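Local coordinates for protein HI1317 (Haemophilus influenzae, PDB 1JOV) that probably interconverts the alpha and beta anomers of D-glucose 6-phosphate, as a member of the glucose-6-phosphate 1-epimerase family, at residues Ser44-Pro47 / Gln48-Gln52. Sequence-based numbering, arbitrary orientation. Where two conformers were deposited one is given.
With TRS (2-amino-2-hydroxymethyl-propane-1,3-diol), chain C.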
loop_
_atom_site.group_PDB
_atom_site.type_symbol
_atom_site.label_atom_id
_atom_site.label_comp_id
_atom_site.label_asym_id
_atom_site.label_seq_id
_atom_site.Cartn_x
_atom_site.Cartn_y
_atom_site.Cartn_z
ATOM N N SER A 44 -0.225 -7.240 5.295
ATOM C CA SER A 44 0.633 -8.420 5.079
ATOM C C SER A 44 0.056 -9.213 3.898
ATOM O O SER A 44 -1.161 -9.313 3.745
ATOM C CB SER A 44 0.572 -9.310 6.308
ATOM O OG SER A 44 1.248 -10.569 6.115
ATOM N N TRP A 45 0.933 -9.705 3.087
ATOM C CA TRP A 45 0.476 -10.577 1.995
ATOM C C TRP A 45 1.595 -11.554 1.669
ATOM O O TRP A 45 2.664 -11.137 1.248
ATOM C CB TRP A 45 -0.059 -9.808 0.746
ATOM C CG TRP A 45 -0.324 -10.745 -0.375
ATOM C CD1 TRP A 45 -1.173 -11.822 -0.390
ATOM C CD2 TRP A 45 0.283 -10.692 -1.677
ATOM N NE1 TRP A 45 -1.161 -12.415 -1.635
ATOM C CE2 TRP A 45 -0.192 -11.804 -2.399
ATOM C CE3 TRP A 45 1.238 -9.872 -2.271
ATOM C CZ2 TRP A 45 0.181 -12.029 -3.721
ATOM C CZ3 TRP A 45 1.640 -10.117 -3.586
ATOM C CH2 TRP A 45 1.137 -11.220 -4.260
ATOM N N LYS A 46 1.365 -12.838 1.893
ATOM C CA LYS A 46 2.440 -13.802 1.600
ATOM C C LYS A 46 1.792 -14.855 0.706
ATOM O O LYS A 46 1.033 -15.725 1.157
ATOM C CB LYS A 46 2.969 -14.371 2.897
ATOM C CG LYS A 46 4.333 -15.047 2.797
ATOM C CD LYS A 46 4.799 -15.452 4.236
ATOM C CE LYS A 46 6.060 -16.300 4.222
ATOM N NZ LYS A 46 6.487 -16.728 5.603
ATOM N N PRO A 47 1.953 -14.703 -0.592
ATOM C CA PRO A 47 1.369 -15.688 -1.522
ATOM C C PRO A 47 2.100 -17.073 -1.367
ATOM O O PRO A 47 3.164 -17.202 -0.833
ATOM C CB PRO A 47 1.654 -15.144 -2.883
ATOM C CG PRO A 47 2.524 -13.993 -2.690
ATOM C CD PRO A 47 2.596 -13.588 -1.259
ATOM N N GLN A 48 1.432 -18.098 -1.814
ATOM C CA GLN A 48 1.899 -19.487 -1.568
ATOM C C GLN A 48 3.348 -19.643 -2.035
ATOM O O GLN A 48 3.721 -19.267 -3.160
ATOM C CB GLN A 48 0.960 -20.451 -2.260
ATOM C CG GLN A 48 0.972 -21.856 -1.737
ATOM C CD GLN A 48 0.654 -21.925 -0.284
ATOM O OE1 GLN A 48 1.547 -22.260 0.477
ATOM N NE2 GLN A 48 -0.615 -21.597 0.134
ATOM N N ASN A 49 4.159 -20.135 -1.110
ATOM C CA ASN A 49 5.536 -20.482 -1.368
ATOM C C ASN A 49 6.513 -19.331 -1.287
ATOM O O ASN A 49 7.741 -19.528 -1.478
ATOM C CB ASN A 49 5.668 -21.177 -2.735
ATOM C CG ASN A 49 4.964 -22.531 -2.782
ATOM O OD1 ASN A 49 5.171 -23.373 -1.913
ATOM N ND2 ASN A 49 4.121 -22.733 -3.804
ATOM N N ALA A 50 5.986 -18.124 -1.140
ATOM C CA ALA A 50 6.838 -16.962 -1.004
ATOM C C ALA A 50 7.472 -17.194 0.330
ATOM O O ALA A 50 6.827 -17.657 1.269
ATOM C CB ALA A 50 6.078 -15.643 -1.024
ATOM N N LYS A 51 8.737 -16.898 0.431
ATOM C CA LYS A 51 9.466 -17.175 1.675
ATOM C C LYS A 51 9.362 -16.019 2.644
ATOM O O LYS A 51 9.507 -16.173 3.860
ATOM C CB LYS A 51 10.946 -17.477 1.387
ATOM C CG LYS A 51 11.161 -18.779 0.620
ATOM C CD LYS A 51 12.553 -18.819 0.004
ATOM C CE LYS A 51 12.660 -19.897 -1.075
ATOM N NZ LYS A 51 14.016 -19.943 -1.678
ATOM N N GLN A 52 9.110 -14.831 2.101
ATOM C CA GLN A 52 9.000 -13.669 2.942
ATOM C C GLN A 52 7.683 -12.964 2.609
ATOM O O GLN A 52 7.230 -12.989 1.471
ATOM C CB GLN A 52 10.202 -12.738 2.692
ATOM C CG GLN A 52 11.622 -13.308 3.079
ATOM C CD GLN A 52 12.270 -14.083 1.946
ATOM O OE1 GLN A 52 11.788 -14.035 0.843
ATOM N NE2 GLN A 52 13.384 -14.779 2.222
HETATM C C TRS C . 7.273 -13.357 7.785
HETATM C C1 TRS C . 7.784 -12.024 7.301
HETATM C C2 TRS C . 7.401 -14.312 6.610
HETATM C C3 TRS C . 5.810 -13.277 8.214
HETATM N N TRS C . 8.096 -13.817 8.915
HETATM O O1 TRS C . 8.352 -12.365 6.065
HETATM O O2 TRS C . 8.618 -15.032 6.647
HETATM O O3 TRS C . 5.032 -14.139 7.403
#
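P47 and A50 close a type II beta turn at the end of strand 41-47. The N of A50 donates to the O of P47 at 3.0 Å. The bond is fairly straight, 161° at the hydrogen. The donor sits 29° from the carbonyl plane. N49 takes the third position of the turn with a positive phi. The turn brings the methyl of A50 back over the proline, with CB 4.1 Å from P47 CD. That same CD lies over the centre of the W45 ring, 3.5 Å above its plane. The proline ring is thus held between the indole and the methyl.

K46 runs alongside the returning chain. Its CG is anti to the backbone N (chi1 -162°) and the rest of the chain is extended. This carries CE to 3.3 Å from the O of A50 and 3.5 Å from the O of K51. A Tris molecule, probably from the crystallisation liquor, donates from its O2 to the O of K51 at 3.1 Å. It also bonds to D53 N. The place of the lysine end relative to it is doubtful.

Further out, W45 meets F129 and I266, and A50 touches L268. Q48 pairs with V30 through the backbone, and its NE2 bonds to the O of A29. Q52 O accepts from R211. The chemistry implies a turn closed by one backbone bond and packed through P47 CD on the W45 face, with the aliphatic K46 chain passing beside two carbonyl oxygens.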